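Local coordinates for protein Exo-poly-alpha-D-galacturonosidase (Thermotoga maritima, PDB 3JUR) that probably hydrolyses the alpha-1,4 links of polygalacturonate, the acidic backbone of pectin, as an exo-acting glycoside hydrolase of family 28 built on a right-handed parallel beta-helix, at residues A119-V125 with Q194-N200; V318-V322 with A348-S352; I301-M305 with K329-R334; G131-A137 with V206-P212; K8-E12 with N311-R315. All blocks are in the same frame, centred on the assembly; numbering follows the deposited sequence.

In the fold
Helix 6-16, near the N terminus, meets strand 309-320 in contact 5, a closure spanning about three hundred residues that lays the helix against the side of the beta-helix. Contacts 1 and 4 are nested inside that loop and cross each other, 119-125 pairing with 194-200 and 131-137 with 206-212; both join the same two stacked turns of the coil, at different places. Contact 3 joins the loops 301-305 and 329-334 that follow two neighbouring strands. It crosses contact 5, and it crosses contact 2, in which 318-322 and 348-352 meet at the ends of their strands. Contacts 2 and 5 share strand 309-320. Contacts 1 and 2 lie on opposite sides of the chain's centre.

Contact 1: residues A119-V125 with Q194-N200; sequences ALDCENV and QFYRCRN
Asp121 and Arg197 meet side-on on the solvent side of this pairing: NE of Arg197 reaches OD1 of Asp121 at 2.8 Å and NH2 reaches OD2 at 2.9 Å, with carboxylate and guanidinium only 14° from coplanar. Both residues have left-handed backbone angles, and in each CG lies beside the backbone N (chi1 -72° in Asp121), which lays the two side chains alongside one another. Glu123 and Arg199, also towards the outside, make a looser ion pair. OE2 of Glu123 stands 3.0 Å from NH2 of Arg199 but over a face of the guanidinium, an attraction of charges without a directed N-H. The packed side is mostly apolar, though SG of Cys198 takes a weak hydrogen bond from Cys122 N. CB of Ala119 sits 4.0 Å from SG of Cys198 and 4.0 Å from CD1 of Phe195, whose ring edge is met in its plane by CG1 of Val125, 3.8 Å from CE1. The two backbones pair in parallel, for instance Tyr196 N to Ala119 O at 2.7 Å. The turn adds a side-chain rung: ND2 of Asn200 donates to OD1 of Asn124 at 2.7 Å, the amides 17° apart. This in-register stacking is the asparagine ladder of parallel beta-helices. It continues both ways, Asn124 to Asn79 and Asn200 to Asn223, while strand 216-219 packs on Gln194 and Tyr196, and strand 201-204 lies against Phe195.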
# COMPACT_ATOMS: atom_id res chain seq x y z
N ALA D 119 -27.41 -26.72 37.60
CA ALA D 119 -28.28 -25.91 38.45
C ALA D 119 -29.52 -25.48 37.67
O ALA D 119 -29.41 -24.99 36.54
CB ALA D 119 -27.53 -24.69 38.98
N LEU D 120 -30.69 -25.67 38.26
CA LEU D 120 -31.95 -25.29 37.64
C LEU D 120 -32.73 -24.35 38.55
O LEU D 120 -32.96 -24.67 39.71
CB LEU D 120 -32.80 -26.53 37.32
CG LEU D 120 -34.27 -26.31 36.92
CD1 LEU D 120 -34.38 -25.65 35.54
CD2 LEU D 120 -35.05 -27.63 36.96
N ASP D 121 -33.13 -23.20 38.01
CA ASP D 121 -33.93 -22.20 38.74
C ASP D 121 -33.26 -21.73 40.04
O ASP D 121 -33.94 -21.42 41.03
CB ASP D 121 -35.35 -22.75 39.03
CG ASP D 121 -36.22 -22.84 37.79
OD1 ASP D 121 -36.17 -21.90 36.95
OD2 ASP D 121 -36.96 -23.83 37.65
N CYS D 122 -31.94 -21.67 40.02
CA CYS D 122 -31.16 -21.32 41.20
C CYS D 122 -30.69 -19.87 41.16
O CYS D 122 -30.66 -19.23 40.10
CB CYS D 122 -29.94 -22.24 41.33
SG CYS D 122 -30.33 -23.95 41.76
N GLU D 123 -30.31 -19.37 42.33
CA GLU D 123 -29.86 -18.01 42.50
C GLU D 123 -28.57 -18.02 43.32
O GLU D 123 -28.44 -18.81 44.26
CB GLU D 123 -30.95 -17.23 43.23
CG GLU D 123 -30.75 -15.74 43.35
CD GLU D 123 -31.91 -15.08 44.08
OE1 GLU D 123 -32.36 -15.63 45.11
OE2 GLU D 123 -32.36 -14.02 43.62
N ASN D 124 -27.62 -17.14 42.98
CA ASN D 124 -26.35 -16.99 43.71
C ASN D 124 -25.55 -18.29 43.76
O ASN D 124 -25.39 -18.90 44.82
CB ASN D 124 -26.57 -16.44 45.13
CG ASN D 124 -27.50 -15.24 45.16
OD1 ASN D 124 -27.41 -14.34 44.32
ND2 ASN D 124 -28.41 -15.22 46.13
N VAL D 125 -25.06 -18.72 42.60
CA VAL D 125 -24.35 -19.98 42.48
C VAL D 125 -22.98 -19.71 41.86
O VAL D 125 -22.87 -18.96 40.89
CB VAL D 125 -25.16 -21.02 41.67
CG1 VAL D 125 -24.36 -22.29 41.45
CG2 VAL D 125 -26.47 -21.36 42.39
N GLN D 194 -23.95 -26.57 33.21
CA GLN D 194 -25.17 -25.92 32.76
C GLN D 194 -25.92 -25.26 33.90
O GLN D 194 -26.23 -25.89 34.91
CB GLN D 194 -26.09 -26.90 32.00
CG GLN D 194 -27.26 -26.23 31.26
CD GLN D 194 -28.07 -27.20 30.42
OE1 GLN D 194 -28.89 -27.98 30.93
NE2 GLN D 194 -27.86 -27.17 29.10
N PHE D 195 -26.16 -23.96 33.74
CA PHE D 195 -27.04 -23.19 34.62
C PHE D 195 -28.30 -22.92 33.82
O PHE D 195 -28.26 -22.26 32.78
CB PHE D 195 -26.38 -21.87 35.02
CG PHE D 195 -25.05 -22.04 35.71
CD1 PHE D 195 -24.99 -22.24 37.09
CD2 PHE D 195 -23.86 -22.00 34.98
CE1 PHE D 195 -23.77 -22.41 37.74
CE2 PHE D 195 -22.63 -22.16 35.63
CZ PHE D 195 -22.59 -22.38 37.01
N TYR D 196 -29.43 -23.43 34.31
CA TYR D 196 -30.70 -23.30 33.60
C TYR D 196 -31.66 -22.38 34.37
O TYR D 196 -32.05 -22.68 35.50
CB TYR D 196 -31.34 -24.67 33.38
CG TYR D 196 -32.05 -24.78 32.05
CD1 TYR D 196 -31.43 -25.38 30.95
CD2 TYR D 196 -33.34 -24.26 31.89
CE1 TYR D 196 -32.08 -25.48 29.72
CE2 TYR D 196 -34.00 -24.35 30.67
CZ TYR D 196 -33.37 -24.96 29.59
OH TYR D 196 -34.02 -25.03 28.39
N ARG D 197 -32.00 -21.25 33.74
CA ARG D 197 -32.87 -20.22 34.32
C ARG D 197 -32.35 -19.74 35.69
O ARG D 197 -33.09 -19.72 36.68
CB ARG D 197 -34.33 -20.69 34.42
CG ARG D 197 -34.96 -21.16 33.11
CD ARG D 197 -36.47 -21.31 33.25
NE ARG D 197 -36.85 -22.32 34.24
CZ ARG D 197 -37.63 -23.38 33.99
NH1 ARG D 197 -38.15 -23.57 32.79
NH2 ARG D 197 -37.91 -24.23 34.97
N CYS D 198 -31.08 -19.36 35.72
CA CYS D 198 -30.44 -18.95 36.97
C CYS D 198 -30.13 -17.46 36.99
O CYS D 198 -30.01 -16.83 35.94
CB CYS D 198 -29.16 -19.75 37.20
SG CYS D 198 -29.42 -21.50 37.44
N ARG D 199 -30.00 -16.91 38.19
CA ARG D 199 -29.61 -15.53 38.42
C ARG D 199 -28.36 -15.48 39.29
O ARG D 199 -28.24 -16.26 40.23
CB ARG D 199 -30.74 -14.78 39.14
CG ARG D 199 -31.49 -13.78 38.28
CD ARG D 199 -32.68 -13.15 39.04
NE ARG D 199 -32.29 -12.58 40.33
CZ ARG D 199 -33.09 -11.85 41.11
NH1 ARG D 199 -34.34 -11.58 40.74
NH2 ARG D 199 -32.64 -11.38 42.27
N ASN D 200 -27.45 -14.55 38.98
CA ASN D 200 -26.24 -14.31 39.78
C ASN D 200 -25.34 -15.54 39.83
O ASN D 200 -25.31 -16.28 40.83
CB ASN D 200 -26.57 -13.85 41.21
CG ASN D 200 -27.63 -12.76 41.25
OD1 ASN D 200 -27.83 -12.03 40.28
ND2 ASN D 200 -28.33 -12.65 42.38

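Contact 2: residues V318-V322 with A348-S352; sequences VYMNV and AVNVS
Met320 and Val349 lie side by side where two parallel strands end, CG of Met320 3.9 Å from CG1 of Val349. Both polar backbone atoms of Val349 are satisfied across the contact: Val349 N donates to Tyr319 O and Val349 O accepts from Asn321 N, each at 2.8 Å, the second nearly straight at 175°. The backbone of Met320 pairs outward, with Val290 and Ser292. Past the turn, Ser352 N finds Val322 O at 3.0 Å. Asn321 and Asn350 both take left-handed backbone angles in register, turning the chain the same way on successive turns of the right-handed parallel beta-helix. Their amides stand side by side, planes 13° apart, and OD1 of Asn321 approaches CB of Asn350 at 3.6 Å. OD1 of Asn350 takes a weak hydrogen bond from NZ of Lys382 of a second subunit. Water serves the carbonyls the turn leaves behind. Asn321 O accepts from two waters; one of them also accepts from OG of Ser352 at 2.6 Å, and the other also donates to Asn350 O at 3.0 Å. On the face carrying Met320 and Val349, the second subunit packs with its own Val318, Met320 and Val347, whereas Tyr319 on the other face rests on Val290 of strand 280-291.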
# COMPACT_ATOMS: atom_id res chain seq x y z
N VAL D 318 -7.62 -11.74 22.04
CA VAL D 318 -6.54 -12.24 21.20
C VAL D 318 -6.87 -13.66 20.72
O VAL D 318 -7.09 -14.55 21.54
CB VAL D 318 -5.19 -12.20 21.93
CG1 VAL D 318 -4.10 -12.89 21.08
CG2 VAL D 318 -4.79 -10.75 22.25
N TYR D 319 -6.89 -13.84 19.40
CA TYR D 319 -7.23 -15.12 18.78
C TYR D 319 -6.05 -15.61 17.97
O TYR D 319 -5.52 -14.88 17.13
CB TYR D 319 -8.46 -14.96 17.88
CG TYR D 319 -9.65 -14.34 18.60
CD1 TYR D 319 -10.43 -15.09 19.47
CD2 TYR D 319 -9.98 -13.01 18.41
CE1 TYR D 319 -11.53 -14.53 20.13
CE2 TYR D 319 -11.07 -12.44 19.06
CZ TYR D 319 -11.84 -13.21 19.91
OH TYR D 319 -12.91 -12.63 20.55
N MET D 320 -5.61 -16.83 18.23
CA MET D 320 -4.44 -17.38 17.55
C MET D 320 -4.74 -18.75 16.96
O MET D 320 -5.24 -19.63 17.66
CB MET D 320 -3.26 -17.49 18.51
CG MET D 320 -2.65 -16.15 18.91
SD MET D 320 -1.13 -16.32 19.89
CE MET D 320 -0.27 -17.63 19.02
N ASN D 321 -4.42 -18.91 15.67
CA ASN D 321 -4.51 -20.19 14.93
C ASN D 321 -5.94 -20.65 14.63
O ASN D 321 -6.14 -21.72 14.05
CB ASN D 321 -3.72 -21.32 15.63
CG ASN D 321 -2.29 -20.92 16.00
OD1 ASN D 321 -1.61 -20.22 15.26
ND2 ASN D 321 -1.83 -21.38 17.16
N VAL D 322 -6.91 -19.82 15.01
CA VAL D 322 -8.34 -20.16 14.89
C VAL D 322 -8.81 -20.21 13.44
O VAL D 322 -8.18 -19.62 12.56
CB VAL D 322 -9.23 -19.18 15.70
CG1 VAL D 322 -8.80 -19.16 17.17
CG2 VAL D 322 -9.21 -17.75 15.10
N ALA D 348 -6.12 -11.05 15.71
CA ALA D 348 -6.24 -12.43 15.23
C ALA D 348 -5.00 -12.78 14.43
O ALA D 348 -4.69 -12.14 13.44
CB ALA D 348 -7.50 -12.61 14.40
N VAL D 349 -4.27 -13.80 14.87
CA VAL D 349 -3.04 -14.20 14.18
C VAL D 349 -3.09 -15.63 13.68
O VAL D 349 -3.55 -16.53 14.38
CB VAL D 349 -1.74 -13.84 15.01
CG1 VAL D 349 -2.07 -13.28 16.37
CG2 VAL D 349 -0.76 -15.00 15.10
N ASN D 350 -2.67 -15.81 12.43
CA ASN D 350 -2.70 -17.12 11.75
C ASN D 350 -4.10 -17.73 11.65
O ASN D 350 -4.31 -18.91 11.95
CB ASN D 350 -1.69 -18.09 12.38
CG ASN D 350 -0.24 -17.70 12.12
OD1 ASN D 350 0.10 -17.23 11.04
ND2 ASN D 350 0.61 -17.90 13.12
N VAL D 351 -5.08 -16.91 11.25
CA VAL D 351 -6.42 -17.39 10.92
C VAL D 351 -6.33 -18.35 9.72
O VAL D 351 -5.62 -18.06 8.76
CB VAL D 351 -7.38 -16.22 10.63
CG1 VAL D 351 -8.76 -16.74 10.21
CG2 VAL D 351 -7.51 -15.29 11.84
N SER D 352 -7.02 -19.48 9.77
CA SER D 352 -6.92 -20.48 8.68
C SER D 352 -8.04 -20.45 7.62
O SER D 352 -7.79 -20.79 6.46
CB SER D 352 -6.77 -21.90 9.24
OG SER D 352 -7.92 -22.25 9.99
O HOH W 1 -7.38 -23.38 12.32
O HOH W 2 -4.10 -21.93 11.67

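Contact 3: residues I301-M305 with K329-R334; sequences IGSEM and KTNSRR
Arg334 reaches Ser303 side-on with two nitrogens, NE to the backbone O at 2.7 Å and NH2 to OG at 2.9 Å. The second bond is straight, 170° at the hydrogen; the first is bent, and NE stands above the carbonyl plane of Ser303. CG of Arg334 lies beside the backbone N, and a bend at chi2 (-74°) turns the NE edge of the guanidinium to Ser303, while NH1 is salt-bridged to Asp270. The peptide before Ser303 is cis, and OG sits between the backbone N and the carbonyl carbon, chi1 75°, placing it on the NH2 side. Met305 is coiled, bent at both chi2 and chi3, and its SD comes to 3.2 Å from OG1 of Thr330 and 3.8 Å from CB of Arg334. Lys329, bent at chi3, runs past Gly302 with CE 3.4 Å from that residue's O; its NZ is salt-bridged to Asp261. A CB on Gly302 would clash with Lys329 O and be crowded against the preceding carbonyl. A leucine in place of Arg334 would probably leave O and OG of Ser303 without their donors and Asp270 without its countercharge. Arg327, Lys329 and Asp261 fit the characteristic basic and acidic motifs of family 28, which probably puts the contact beside the substrate cleft. NH2 of Arg334 lies close to Arg269, and Asp270 and Glu304, the latter paired to Lys266 and Arg269, probably offset these gathered cations.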
# COMPACT_ATOMS: atom_id res chain seq x y z
N ILE D 301 -21.71 -15.94 16.57
CA ILE D 301 -23.14 -15.77 16.83
C ILE D 301 -23.90 -16.81 16.00
O ILE D 301 -23.64 -16.96 14.79
CB ILE D 301 -23.68 -14.33 16.48
CG1 ILE D 301 -22.71 -13.20 16.90
CG2 ILE D 301 -25.07 -14.12 17.08
CD1 ILE D 301 -22.51 -13.02 18.39
N GLY D 302 -24.80 -17.56 16.64
CA GLY D 302 -25.61 -18.58 15.96
C GLY D 302 -25.03 -19.98 16.02
O GLY D 302 -24.05 -20.21 16.73
N SER D 303 -25.59 -20.93 15.27
CA SER D 303 -26.69 -20.68 14.32
C SER D 303 -28.06 -20.65 14.99
O SER D 303 -29.05 -20.25 14.39
CB SER D 303 -26.70 -21.77 13.25
OG SER D 303 -27.21 -22.98 13.78
N GLU D 304 -28.11 -21.11 16.24
CA GLU D 304 -29.35 -21.12 16.99
C GLU D 304 -29.56 -19.73 17.58
O GLU D 304 -29.26 -19.49 18.74
CB GLU D 304 -29.33 -22.19 18.08
CG GLU D 304 -29.03 -23.61 17.56
CD GLU D 304 -27.56 -24.01 17.68
OE1 GLU D 304 -26.67 -23.14 17.58
OE2 GLU D 304 -27.30 -25.21 17.88
N MET D 305 -30.07 -18.82 16.76
CA MET D 305 -30.28 -17.44 17.18
C MET D 305 -31.73 -17.00 16.94
O MET D 305 -32.01 -15.80 16.79
CB MET D 305 -29.28 -16.49 16.49
CG MET D 305 -29.02 -16.79 15.01
SD MET D 305 -30.53 -16.92 14.02
CE MET D 305 -30.85 -15.19 13.70
N LYS D 329 -23.68 -17.01 11.92
CA LYS D 329 -24.32 -18.12 11.21
C LYS D 329 -25.82 -18.11 11.42
O LYS D 329 -26.29 -18.01 12.56
CB LYS D 329 -23.83 -19.48 11.72
CG LYS D 329 -22.38 -19.60 12.06
CD LYS D 329 -22.04 -21.03 12.49
CE LYS D 329 -22.25 -21.23 13.99
NZ LYS D 329 -21.64 -22.52 14.44
N THR D 330 -26.58 -18.27 10.34
CA THR D 330 -28.03 -18.39 10.39
C THR D 330 -28.54 -18.92 9.05
O THR D 330 -27.75 -19.11 8.12
CB THR D 330 -28.71 -17.04 10.72
OG1 THR D 330 -30.12 -17.23 10.90
CG2 THR D 330 -28.45 -16.01 9.61
N ASN D 331 -29.84 -19.18 8.96
CA ASN D 331 -30.49 -19.53 7.70
C ASN D 331 -31.98 -19.19 7.75
O ASN D 331 -32.47 -18.71 8.78
CB ASN D 331 -30.26 -21.01 7.34
CG ASN D 331 -30.81 -21.96 8.40
OD1 ASN D 331 -31.85 -21.72 9.01
ND2 ASN D 331 -30.11 -23.07 8.61
N SER D 332 -32.70 -19.44 6.66
CA SER D 332 -34.12 -19.07 6.58
C SER D 332 -35.10 -20.02 7.30
O SER D 332 -36.31 -19.84 7.22
CB SER D 332 -34.55 -18.81 5.13
OG SER D 332 -34.32 -19.93 4.30
N ARG D 333 -34.58 -21.02 8.02
CA ARG D 333 -35.42 -21.78 8.96
C ARG D 333 -35.44 -21.09 10.33
O ARG D 333 -36.32 -21.38 11.13
CB ARG D 333 -34.92 -23.23 9.16
CG ARG D 333 -34.28 -23.89 7.96
CD ARG D 333 -35.14 -24.98 7.37
NE ARG D 333 -34.98 -26.25 8.07
CZ ARG D 333 -35.03 -27.44 7.48
NH1 ARG D 333 -35.22 -27.55 6.17
NH2 ARG D 333 -34.89 -28.54 8.22
N ARG D 334 -34.48 -20.20 10.58
CA ARG D 334 -34.23 -19.66 11.92
C ARG D 334 -35.10 -18.48 12.34
O ARG D 334 -35.44 -18.36 13.51
CB ARG D 334 -32.76 -19.25 12.10
CG ARG D 334 -31.75 -20.38 12.05
CD ARG D 334 -31.74 -21.24 13.30
NE ARG D 334 -30.62 -22.17 13.24
CZ ARG D 334 -30.63 -23.32 12.55
NH1 ARG D 334 -31.72 -23.71 11.90
NH2 ARG D 334 -29.55 -24.08 12.53
O HOH W 3 -24.74 -23.83 15.15

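Contact 4: residues G131-A137 with V206-P212; sequences GVLDGSA and VKIINSP
Asp134 leans from its strand onto Ile209 of the neighbouring strand in the sheet and Asn210 of the turn after it. Its CB packs 3.8 Å from CG1 of Ile209, and CG lies equally far from CD1 of that residue. OD1 then takes ND2 of Asn210 at 2.6 Å, a bond of 175° that lies in the amide plane yet meets the carboxylate from above its own. From the opposite face the backbone N of Ser136 reaches the same oxygen, completing an Asx turn, while OD2 is salt-bridged to Lys89. With CG anti to the backbone N (chi1 178°), the carboxylate extends from the strand towards Asn210. Three donors thus hold it, which probably fixes its rotation.

The strands themselves pair in parallel, their axes 4.8 Å apart at 15°, with Leu133 N donating to Lys207 O at 2.8 Å. Gly135 fits where a CB would strike Asn210 O. Beyond the strands Asn210 O accepts from Ala137 N at 3.1 Å, and a water joins Ala137 O to OD1 of Asn210. In the coil of the beta-helix, strand 87-90 flanks 132-134 on one edge and strand 224-233 flanks 207-209 on the other, while Phe192 packs against Leu133 and Ile208.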
# COMPACT_ATOMS: atom_id res chain seq x y z
N GLY D 131 -8.68 -25.55 40.51
CA GLY D 131 -8.64 -26.98 40.22
C GLY D 131 -9.21 -27.33 38.86
O GLY D 131 -9.40 -26.45 38.02
N VAL D 132 -9.49 -28.61 38.65
CA VAL D 132 -9.87 -29.13 37.34
C VAL D 132 -11.24 -29.81 37.36
O VAL D 132 -11.57 -30.55 38.30
CB VAL D 132 -8.79 -30.12 36.81
CG1 VAL D 132 -9.16 -30.69 35.44
CG2 VAL D 132 -7.41 -29.44 36.76
N LEU D 133 -12.03 -29.54 36.33
CA LEU D 133 -13.23 -30.32 36.05
C LEU D 133 -12.94 -31.21 34.85
O LEU D 133 -12.65 -30.72 33.75
CB LEU D 133 -14.45 -29.42 35.81
CG LEU D 133 -14.78 -28.32 36.83
CD1 LEU D 133 -16.01 -27.55 36.39
CD2 LEU D 133 -14.97 -28.86 38.26
N ASP D 134 -12.99 -32.52 35.07
CA ASP D 134 -12.61 -33.50 34.05
C ASP D 134 -13.82 -34.37 33.68
O ASP D 134 -14.22 -35.25 34.45
CB ASP D 134 -11.44 -34.34 34.56
CG ASP D 134 -11.00 -35.42 33.59
OD1 ASP D 134 -11.55 -35.54 32.46
OD2 ASP D 134 -10.08 -36.17 33.97
N GLY D 135 -14.40 -34.10 32.52
CA GLY D 135 -15.61 -34.78 32.06
C GLY D 135 -15.42 -36.21 31.59
O GLY D 135 -16.41 -36.92 31.34
N SER D 136 -14.16 -36.63 31.46
CA SER D 136 -13.77 -37.98 31.06
C SER D 136 -14.24 -38.43 29.67
O SER D 136 -14.27 -39.63 29.38
CB SER D 136 -14.18 -39.02 32.12
OG SER D 136 -13.56 -38.75 33.36
N ALA D 137 -14.60 -37.48 28.81
CA ALA D 137 -14.95 -37.81 27.43
C ALA D 137 -13.69 -38.09 26.61
O ALA D 137 -12.66 -37.43 26.78
CB ALA D 137 -15.76 -36.70 26.80
N VAL D 206 -11.20 -22.22 37.40
CA VAL D 206 -11.08 -23.65 37.06
C VAL D 206 -10.62 -23.93 35.63
O VAL D 206 -10.83 -23.12 34.72
CB VAL D 206 -12.40 -24.42 37.34
CG1 VAL D 206 -12.73 -24.39 38.83
CG2 VAL D 206 -13.56 -23.85 36.51
N LYS D 207 -9.98 -25.08 35.45
CA LYS D 207 -9.69 -25.62 34.13
C LYS D 207 -10.73 -26.69 33.78
O LYS D 207 -11.13 -27.48 34.65
CB LYS D 207 -8.28 -26.23 34.10
CG LYS D 207 -7.83 -26.65 32.70
CD LYS D 207 -6.47 -27.32 32.72
CE LYS D 207 -6.00 -27.59 31.31
NZ LYS D 207 -4.66 -28.23 31.28
N ILE D 208 -11.16 -26.71 32.53
CA ILE D 208 -12.15 -27.70 32.05
C ILE D 208 -11.59 -28.51 30.88
O ILE D 208 -11.22 -27.94 29.85
CB ILE D 208 -13.48 -27.02 31.63
CG1 ILE D 208 -14.13 -26.33 32.84
CG2 ILE D 208 -14.44 -28.05 31.01
CD1 ILE D 208 -15.24 -25.39 32.47
N ILE D 209 -11.56 -29.83 31.05
CA ILE D 209 -11.02 -30.79 30.08
C ILE D 209 -12.00 -31.95 29.78
O ILE D 209 -12.92 -32.23 30.57
CB ILE D 209 -9.65 -31.40 30.55
CG1 ILE D 209 -9.81 -32.19 31.86
CG2 ILE D 209 -8.59 -30.31 30.71
CD1 ILE D 209 -8.51 -32.84 32.35
N ASN D 210 -11.78 -32.61 28.64
CA ASN D 210 -12.51 -33.83 28.26
C ASN D 210 -14.03 -33.65 28.38
O ASN D 210 -14.71 -34.44 29.05
CB ASN D 210 -12.05 -35.04 29.10
CG ASN D 210 -10.54 -35.22 29.15
OD1 ASN D 210 -9.86 -35.22 28.12
ND2 ASN D 210 -10.01 -35.41 30.34
N SER D 211 -14.55 -32.62 27.73
CA SER D 211 -15.98 -32.32 27.77
C SER D 211 -16.76 -33.22 26.82
O SER D 211 -16.32 -33.47 25.69
CB SER D 211 -16.21 -30.85 27.42
OG SER D 211 -17.60 -30.55 27.38
N PRO D 212 -17.93 -33.72 27.28
CA PRO D 212 -18.80 -34.53 26.42
C PRO D 212 -19.22 -33.77 25.17
O PRO D 212 -19.18 -34.32 24.06
CB PRO D 212 -20.01 -34.81 27.31
CG PRO D 212 -19.45 -34.79 28.70
CD PRO D 212 -18.42 -33.69 28.67
O HOH W 4 -10.42 -36.59 25.95

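Contact 5: residues K8-E12 with N311-R315; sequences KKIEE and NVVAR
Glu11 meets the guanidinium of Arg315 at its edge, in its plane, the carboxylate turned only 18° from it. NE of Arg315 donates to OE1 of Glu11 at 2.8 Å and NH2 to its OE2 at 3.0 Å, and each oxygen uses its syn lone pair. The side chains themselves cross at about a right angle: Glu11 stretches out from the helix with CG anti to the backbone N, whereas Arg315 bends at chi3 (56°) to bring its edge round. OE2 has a second cationic partner in Arg286, so the carboxylate is shared by two arginines and is probably kept ionised. A methionine at Arg315 would probably cost Glu11 both of these bonds, leaving only Arg286 of the two arginines on OE2, and weaken the hold of the helix on the strand.

Beside the ion pair the contact is mainly apolar. CG2 of Ile10 packs 3.9 Å from CG2 of Val313, and CD1 of Ile10 approaches OD1 of Asn311 at 3.6 Å, that oxygen being hydrogen-bonded to ND2 of Asn340. The helix segment crosses the strand at 101°, its axis 8.5 Å away, and so lies across the outside of the beta-helix wall. There Ile10 also touches Phe342 of strand 337-349, while Leu284 of strand 280-291 receives Glu11 and Val313.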
# COMPACT_ATOMS: atom_id res chain seq x y z
N LYS D 8 -18.95 1.64 23.60
CA LYS D 8 -18.60 2.02 24.96
C LYS D 8 -19.84 2.10 25.85
O LYS D 8 -19.83 1.57 26.97
CB LYS D 8 -17.83 3.35 24.99
CG LYS D 8 -17.38 3.79 26.38
CD LYS D 8 -16.80 5.19 26.35
CE LYS D 8 -16.83 5.86 27.72
NZ LYS D 8 -15.55 5.68 28.45
N LYS D 9 -20.91 2.72 25.35
CA LYS D 9 -22.17 2.84 26.10
C LYS D 9 -22.79 1.47 26.41
O LYS D 9 -23.34 1.27 27.48
CB LYS D 9 -23.19 3.72 25.36
CG LYS D 9 -22.75 5.15 25.09
CD LYS D 9 -22.89 6.03 26.31
CE LYS D 9 -22.23 7.39 26.09
NZ LYS D 9 -22.23 8.21 27.34
N ILE D 10 -22.69 0.53 25.47
CA ILE D 10 -23.20 -0.81 25.70
C ILE D 10 -22.36 -1.53 26.77
O ILE D 10 -22.93 -2.14 27.69
CB ILE D 10 -23.33 -1.63 24.39
CG1 ILE D 10 -24.32 -0.94 23.44
CG2 ILE D 10 -23.81 -3.07 24.67
CD1 ILE D 10 -24.26 -1.44 22.02
N GLU D 11 -21.03 -1.44 26.67
CA GLU D 11 -20.13 -2.02 27.67
C GLU D 11 -20.41 -1.47 29.07
O GLU D 11 -20.40 -2.21 30.06
CB GLU D 11 -18.65 -1.86 27.26
CG GLU D 11 -17.66 -2.16 28.39
CD GLU D 11 -16.26 -2.54 27.90
OE1 GLU D 11 -15.96 -2.36 26.71
OE2 GLU D 11 -15.46 -3.04 28.74
N GLU D 12 -20.70 -0.17 29.15
CA GLU D 12 -21.08 0.51 30.39
C GLU D 12 -22.32 -0.13 30.99
O GLU D 12 -22.34 -0.48 32.16
CB GLU D 12 -21.41 1.97 30.11
CG GLU D 12 -20.62 2.96 30.90
CD GLU D 12 -19.45 3.48 30.10
OE1 GLU D 12 -18.47 2.73 29.96
OE2 GLU D 12 -19.53 4.63 29.60
N ASN D 311 -26.73 -6.43 20.92
CA ASN D 311 -25.89 -5.74 21.90
C ASN D 311 -24.82 -6.63 22.53
O ASN D 311 -24.83 -6.92 23.73
CB ASN D 311 -26.75 -5.05 22.96
CG ASN D 311 -27.68 -4.03 22.35
OD1 ASN D 311 -27.29 -3.29 21.44
ND2 ASN D 311 -28.91 -3.98 22.83
N VAL D 312 -23.91 -7.08 21.68
CA VAL D 312 -22.79 -7.89 22.10
C VAL D 312 -21.54 -7.10 21.77
O VAL D 312 -21.36 -6.64 20.64
CB VAL D 312 -22.76 -9.24 21.36
CG1 VAL D 312 -21.49 -10.00 21.68
CG2 VAL D 312 -23.99 -10.07 21.71
N VAL D 313 -20.68 -6.93 22.78
CA VAL D 313 -19.39 -6.28 22.60
C VAL D 313 -18.28 -7.27 22.91
O VAL D 313 -18.22 -7.83 24.02
CB VAL D 313 -19.24 -5.02 23.50
CG1 VAL D 313 -17.85 -4.41 23.34
CG2 VAL D 313 -20.33 -3.98 23.20
N ALA D 314 -17.40 -7.48 21.93
CA ALA D 314 -16.18 -8.26 22.11
C ALA D 314 -14.99 -7.33 21.91
O ALA D 314 -14.72 -6.89 20.78
CB ALA D 314 -16.13 -9.42 21.12
N ARG D 315 -14.30 -7.02 23.00
CA ARG D 315 -13.23 -6.04 22.98
C ARG D 315 -11.92 -6.57 23.54
O ARG D 315 -11.91 -7.25 24.57
CB ARG D 315 -13.66 -4.78 23.74
CG ARG D 315 -12.68 -3.63 23.62
CD ARG D 315 -13.10 -2.42 24.46
NE ARG D 315 -13.28 -2.75 25.88
CZ ARG D 315 -12.30 -2.97 26.75
NH1 ARG D 315 -11.03 -2.92 26.38
NH2 ARG D 315 -12.60 -3.24 28.01